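Local coordinates for coat protein (Papaya mosaic virus, PDB 4DOX), which forms the capsid of a flexible filamentous plant virus, where its copies probably assemble around the genomic RNA, at residues L61-V64 with N65-D69; A139-D142 with F143-G146. All blocks are in the same frame, centred on the assembly; numbering follows the deposited sequence.

Contact 1: L61-V64 with N65-D69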
ATOM      1  N   LEU A  61       7.492   3.330  -4.244  1.00 28.21           N
ATOM      2  CA  LEU A  61       6.680   2.762  -5.360  1.00 28.31           C
ATOM      3  C   LEU A  61       7.358   1.625  -6.115  1.00 28.28           C
ATOM      4  O   LEU A  61       6.695   0.838  -6.791  1.00 28.24           O
ATOM      5  CB  LEU A  61       6.291   3.821  -6.378  1.00 28.89           C
ATOM      6  CG  LEU A  61       4.901   4.445  -6.367  1.00 28.56           C
ATOM      7  CD1 LEU A  61       3.912   3.637  -5.627  1.00 26.67           C
ATOM      8  CD2 LEU A  61       5.037   5.784  -5.754  1.00 29.04           C
ATOM      9  N   GLU A  62       8.681   1.571  -6.021  1.00 28.34           N
ATOM     10  CA  GLU A  62       9.423   0.500  -6.651  1.00 28.84           C
ATOM     11  C   GLU A  62       9.130  -0.825  -5.977  1.00 27.47           C
ATOM     12  O   GLU A  62       9.016  -1.848  -6.647  1.00 27.34           O
ATOM     13  CB  GLU A  62      10.907   0.786  -6.614  1.00 30.01           C
ATOM     14  CG  GLU A  62      11.303   1.949  -7.492  1.00 34.35           C
ATOM     15  CD  GLU A  62      12.758   2.295  -7.329  1.00 38.17           C
ATOM     16  OE1 GLU A  62      13.592   1.373  -7.219  1.00 37.42           O
ATOM     17  OE2 GLU A  62      13.063   3.505  -7.312  1.00 42.97           O
ATOM     18  N   LEU A  63       8.981  -0.792  -4.651  1.00 26.23           N
ATOM     19  CA  LEU A  63       8.635  -1.986  -3.898  1.00 24.94           C
ATOM     20  C   LEU A  63       7.177  -2.325  -4.175  1.00 24.76           C
ATOM     21  O   LEU A  63       6.832  -3.510  -4.390  1.00 25.73           O
ATOM     22  CB  LEU A  63       8.884  -1.794  -2.403  1.00 24.22           C
ATOM     23  CG  LEU A  63       8.379  -2.854  -1.419  1.00 22.17           C
ATOM     24  CD1 LEU A  63       9.050  -4.177  -1.620  1.00 18.68           C
ATOM     25  CD2 LEU A  63       8.674  -2.372  -0.060  1.00 22.30           C
ATOM     26  N   VAL A  64       6.339  -1.287  -4.214  1.00 23.62           N
ATOM     27  CA  VAL A  64       4.921  -1.472  -4.555  1.00 22.94           C
ATOM     28  C   VAL A  64       4.724  -2.150  -5.906  1.00 23.31           C
ATOM     29  O   VAL A  64       3.910  -3.076  -6.034  1.00 23.85           O
ATOM     30  CB  VAL A  64       4.139  -0.147  -4.507  1.00 22.83           C
ATOM     31  CG1 VAL A  64       2.676  -0.413  -4.729  1.00 21.57           C
ATOM     32  CG2 VAL A  64       4.406   0.556  -3.158  1.00 20.06           C
ATOM     33  N   ASN A  65       5.461  -1.692  -6.911  1.00 23.04           N
ATOM     34  CA  ASN A  65       5.426  -2.325  -8.202  1.00 23.64           C
ATOM     35  C   ASN A  65       5.771  -3.793  -8.086  1.00 24.33           C
ATOM     36  O   ASN A  65       5.133  -4.636  -8.688  1.00 24.93           O
ATOM     37  CB  ASN A  65       6.446  -1.671  -9.127  1.00 24.39           C
ATOM     38  CG  ASN A  65       6.237  -2.050 -10.615  1.00 24.04           C
ATOM     39  OD1 ASN A  65       5.146  -1.862 -11.195  1.00 25.10           O
ATOM     40  ND2 ASN A  65       7.291  -2.557 -11.233  1.00 20.82           N
ATOM     41  N   PHE A  66       6.801  -4.110  -7.308  1.00 25.23           N
ATOM     42  CA  PHE A  66       7.282  -5.482  -7.248  1.00 25.54           C
ATOM     43  C   PHE A  66       6.145  -6.336  -6.707  1.00 26.18           C
ATOM     44  O   PHE A  66       5.904  -7.433  -7.214  1.00 26.86           O
ATOM     45  CB  PHE A  66       8.517  -5.621  -6.346  1.00 25.13           C
ATOM     46  CG  PHE A  66       8.888  -7.054  -6.096  1.00 24.56           C
ATOM     47  CD1 PHE A  66       9.783  -7.712  -6.934  1.00 23.50           C
ATOM     48  CD2 PHE A  66       8.278  -7.777  -5.065  1.00 22.17           C
ATOM     49  CE1 PHE A  66      10.083  -9.067  -6.720  1.00 23.70           C
ATOM     50  CE2 PHE A  66       8.579  -9.109  -4.843  1.00 21.61           C
ATOM     51  CZ  PHE A  66       9.459  -9.766  -5.677  1.00 22.30           C
ATOM     52  N   CYS A  67       5.440  -5.807  -5.696  1.00 25.92           N
ATOM     53  CA  CYS A  67       4.322  -6.521  -5.038  1.00 26.71           C
ATOM     54  C   CYS A  67       3.087  -6.634  -5.909  1.00 27.62           C
ATOM     55  O   CYS A  67       2.349  -7.641  -5.817  1.00 28.65           O
ATOM     56  CB  CYS A  67       3.986  -5.893  -3.699  1.00 25.48           C
ATOM     57  SG  CYS A  67       5.337  -6.228  -2.532  1.00 29.06           S
ATOM     58  N   TYR A  68       2.895  -5.632  -6.778  1.00 27.30           N
ATOM     59  CA  TYR A  68       1.866  -5.679  -7.817  1.00 27.95           C
ATOM     60  C   TYR A  68       1.965  -6.954  -8.667  1.00 29.18           C
ATOM     61  O   TYR A  68       0.915  -7.529  -9.018  1.00 30.05           O
ATOM     62  CB  TYR A  68       1.929  -4.428  -8.691  1.00 27.95           C
ATOM     63  CG  TYR A  68       0.845  -4.305  -9.740  1.00 28.16           C
ATOM     64  CD1 TYR A  68      -0.334  -3.601  -9.462  1.00 28.94           C
ATOM     65  CD2 TYR A  68       1.017  -4.850 -11.015  1.00 27.39           C
ATOM     66  CE1 TYR A  68      -1.337  -3.445 -10.430  1.00 31.71           C
ATOM     67  CE2 TYR A  68       0.043  -4.718 -11.995  1.00 30.50           C
ATOM     68  CZ  TYR A  68      -1.153  -4.012 -11.724  1.00 34.43           C
ATOM     69  OH  TYR A  68      -2.165  -3.884 -12.713  1.00 32.97           O
ATOM     70  N   ASP A  69       3.198  -7.410  -8.971  1.00 28.99           N
ATOM     71  CA  ASP A  69       3.402  -8.670  -9.754  1.00 29.83           C
ATOM     72  C   ASP A  69       3.468  -9.904  -8.839  1.00 30.18           C
ATOM     73  O   ASP A  69       2.832 -10.932  -9.094  1.00 30.18           O
ATOM     74  CB  ASP A  69       4.612  -8.586 -10.718  1.00 28.37           C
ATOM     75  CG  ASP A  69       4.453  -7.461 -11.779  1.00 31.42           C
ATOM     76  OD1 ASP A  69       3.427  -7.480 -12.514  1.00 32.49           O
ATOM     77  OD2 ASP A  69       5.332  -6.529 -11.872  1.00 29.87           O
TER
HETATM   78  O   HOH W   1       9.949  -2.344  -9.244  1.00 15.94           O
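The ring of Phe66 has Leu63 O set obliquely to it; of the Phe66 side chain, CB comes nearest to Leu63 O, at 3.3 Å. Its CG stands anti to the backbone N (chi1 171°), which leads the ring away from Leu63 and toward Leu89 of helix 89-98. The Asn65 amide leads away from the preceding turn: ND2 gives a weak bond of 3.3 Å to a water, and the same water donates to Glu62 O at 2.8 Å. The other end of the amide, Asn65 OD1, accepts from Arg118, while the Glu62 carboxylate reaches Ser83. Tyr68 extends its ring to the loop residue Phe141, the planes inclined at about 35°.

These side chains leave one continuous alpha helix, 56-70, part of the all-helical coat protein fold, and successive i to i+4 bonds tie its turns. Asn65 N donates to Leu61 O at 2.8 Å with a fairly straight N-H (162°), and Tyr68 N reaches Val64 O at 2.8 Å. Between them Phe66 N donates to Glu62 O, and Cys67 N meets Leu63 O in the carbonyl plane. Glu62 O therefore serves two donors, an amide and the water. On the buried side Leu63 CD1 lies 4.3 Å from Cys67 SG, one turn further on, and both side chains rest on Leu103 of helix 103-108.

Contact 2: A139-D142 with F143-G146; sequences AAFD and FFDG
Phe141 turns the edge of its ring onto the face of Phe143 in a T-shaped pair, within a loop that bends at an inverse gamma turn centred on Ala140 and then enters the 3-10 segment 144-146. The ring centroids are 4.9 Å apart and the planes meet at 80°. Phe141 CD1 leads, sitting over the centre of the Phe143 ring.

A CH-pi contact engages Phe141 from another direction: Phe144 CB stands over its face, 4.0 Å from the centroid and 11° off the normal. Phe141 is thus held both by an edge and by a face. CG of Phe141 lies between its backbone N and carbonyl carbon (chi1 58°), which sets the ring against both the Phe143 ring and the backbone of Phe144.

Further apolar contact comes from Ala139, whose CB lies over one face of the Phe144 ring, toward the rim and 4.3 Å from CE1. Phe144 also packs against Arg168 and Asn171 of helix 165-172, whereas Phe143 meets Ala111 and Ile114 of helix 111-118.

Backbone bonding is slight. Phe144 N donates weakly to Phe141 O at 3.3 Å, and the gamma turn is closed by a weak bond from Phe141 N to Ala139 O at 2.9 Å.

The carboxylates are bound by arginines outside the loop. Asp145 OD2 forms a salt bridge with Arg108, and Asp142 OD2 forms one with Arg104. Asp142 OD1 is hydrogen-bonded to Ser72 OG and lies in the plane of the Phe143 ring, at the CD1 edge.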
ATOM      1  N   ALA A 139      -7.300  -6.537 -11.845  1.00 37.02           N
ATOM      2  CA  ALA A 139      -7.723  -6.726 -10.475  1.00 35.89           C
ATOM      3  C   ALA A 139      -6.841  -7.752  -9.748  1.00 35.00           C
ATOM      4  O   ALA A 139      -6.993  -7.974  -8.556  1.00 32.99           O
ATOM      5  CB  ALA A 139      -9.139  -7.177 -10.479  1.00 37.63           C
ATOM      6  N   ALA A 140      -5.920  -8.389 -10.478  1.00 35.84           N
ATOM      7  CA  ALA A 140      -5.235  -9.596  -9.925  1.00 36.09           C
ATOM      8  C   ALA A 140      -3.984  -9.252  -9.089  1.00 34.28           C
ATOM      9  O   ALA A 140      -2.895  -9.824  -9.298  1.00 34.14           O
ATOM     10  CB  ALA A 140      -4.937 -10.647 -11.019  1.00 35.60           C
ATOM     11  N   PHE A 141      -4.140  -8.286  -8.190  1.00 32.18           N
ATOM     12  CA  PHE A 141      -3.126  -8.062  -7.188  1.00 30.79           C
ATOM     13  C   PHE A 141      -3.755  -8.054  -5.828  1.00 31.44           C
ATOM     14  O   PHE A 141      -4.956  -7.724  -5.678  1.00 32.18           O
ATOM     15  CB  PHE A 141      -2.248  -6.829  -7.446  1.00 29.61           C
ATOM     16  CG  PHE A 141      -2.980  -5.515  -7.551  1.00 28.03           C
ATOM     17  CD1 PHE A 141      -2.762  -4.513  -6.601  1.00 25.66           C
ATOM     18  CD2 PHE A 141      -3.811  -5.224  -8.654  1.00 27.10           C
ATOM     19  CE1 PHE A 141      -3.438  -3.262  -6.715  1.00 24.50           C
ATOM     20  CE2 PHE A 141      -4.459  -3.997  -8.767  1.00 23.89           C
ATOM     21  CZ  PHE A 141      -4.273  -3.015  -7.810  1.00 23.48           C
ATOM     22  N   ASP A 142      -2.961  -8.448  -4.830  1.00 30.65           N
ATOM     23  CA  ASP A 142      -3.518  -8.693  -3.522  1.00 31.01           C
ATOM     24  C   ASP A 142      -3.757  -7.478  -2.644  1.00 30.94           C
ATOM     25  O   ASP A 142      -4.094  -7.647  -1.478  1.00 32.51           O
ATOM     26  CB  ASP A 142      -2.737  -9.771  -2.769  1.00 31.51           C
ATOM     27  CG  ASP A 142      -1.329  -9.336  -2.376  1.00 30.91           C
ATOM     28  OD1 ASP A 142      -1.006  -8.127  -2.411  1.00 29.61           O
ATOM     29  OD2 ASP A 142      -0.538 -10.226  -2.002  1.00 30.50           O
ATOM     30  N   PHE A 143      -3.594  -6.267  -3.166  1.00 29.92           N
ATOM     31  CA  PHE A 143      -3.995  -5.078  -2.417  1.00 29.52           C
ATOM     32  C   PHE A 143      -4.820  -4.168  -3.297  1.00 30.16           C
ATOM     33  O   PHE A 143      -4.768  -2.927  -3.182  1.00 30.07           O
ATOM     34  CB  PHE A 143      -2.788  -4.333  -1.843  1.00 28.14           C
ATOM     35  CG  PHE A 143      -1.735  -4.012  -2.854  1.00 27.81           C
ATOM     36  CD1 PHE A 143      -0.861  -5.013  -3.316  1.00 26.47           C
ATOM     37  CD2 PHE A 143      -1.589  -2.701  -3.336  1.00 26.80           C
ATOM     38  CE1 PHE A 143       0.166  -4.715  -4.250  1.00 26.79           C
ATOM     39  CE2 PHE A 143      -0.577  -2.382  -4.283  1.00 26.79           C
ATOM     40  CZ  PHE A 143       0.304  -3.393  -4.747  1.00 26.06           C
ATOM     41  N   PHE A 144      -5.563  -4.795  -4.196  1.00 31.18           N
ATOM     42  CA  PHE A 144      -6.464  -4.096  -5.052  1.00 32.54           C
ATOM     43  C   PHE A 144      -7.464  -3.328  -4.201  1.00 34.02           C
ATOM     44  O   PHE A 144      -7.932  -2.252  -4.629  1.00 35.44           O
ATOM     45  CB  PHE A 144      -7.149  -5.109  -5.948  1.00 33.62           C
ATOM     46  CG  PHE A 144      -8.435  -4.629  -6.584  1.00 36.14           C
ATOM     47  CD1 PHE A 144      -8.414  -3.886  -7.783  1.00 37.44           C
ATOM     48  CD2 PHE A 144      -9.672  -4.949  -6.016  1.00 36.65           C
ATOM     49  CE1 PHE A 144      -9.594  -3.463  -8.393  1.00 37.91           C
ATOM     50  CE2 PHE A 144     -10.866  -4.525  -6.612  1.00 38.59           C
ATOM     51  CZ  PHE A 144     -10.831  -3.784  -7.799  1.00 40.32           C
ATOM     52  N   ASP A 145      -7.788  -3.846  -3.003  1.00 34.37           N
ATOM     53  CA  ASP A 145      -8.819  -3.226  -2.138  1.00 35.17           C
ATOM     54  C   ASP A 145      -8.414  -1.869  -1.652  1.00 33.83           C
ATOM     55  O   ASP A 145      -9.193  -1.201  -0.969  1.00 34.21           O
ATOM     56  CB  ASP A 145      -9.185  -4.081  -0.893  1.00 36.92           C
ATOM     57  CG  ASP A 145      -7.961  -4.687  -0.170  1.00 39.29           C
ATOM     58  OD1 ASP A 145      -8.213  -5.664   0.585  1.00 42.59           O
ATOM     59  OD2 ASP A 145      -6.778  -4.232  -0.358  1.00 39.05           O
ATOM     60  N   GLY A 146      -7.187  -1.480  -1.983  1.00 32.27           N
ATOM     61  CA  GLY A 146      -6.654  -0.184  -1.603  1.00 31.48           C
ATOM     62  C   GLY A 146      -6.984   0.871  -2.637  1.00 31.73           C
ATOM     63  O   GLY A 146      -6.931   2.076  -2.323  1.00 31.69           O
TER

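How the contacts relate
Contact 1 spans turns of a single helix and is half buried, depending on regular backbone hydrogen bonds; contact 2 is a more buried loop whose shape rests chiefly on phenylalanine rings, with one weak backbone bond between its two halves. Their centres are about 12 Å apart, yet they meet directly: Tyr68 CE1 is 3.5 Å from Phe141 CD2, and Val64 CG1 is 3.8 Å from Phe143 CZ. The loop 139-146 thus packs its aromatics against helix 56-70. Both contacts also adjoin helices 103-108 and 111-118. The loop's aspartates form salt bridges with arginines of helix 103-108, whereas helix 56-70 turns Asp69 to Arg118 of helix 111-118.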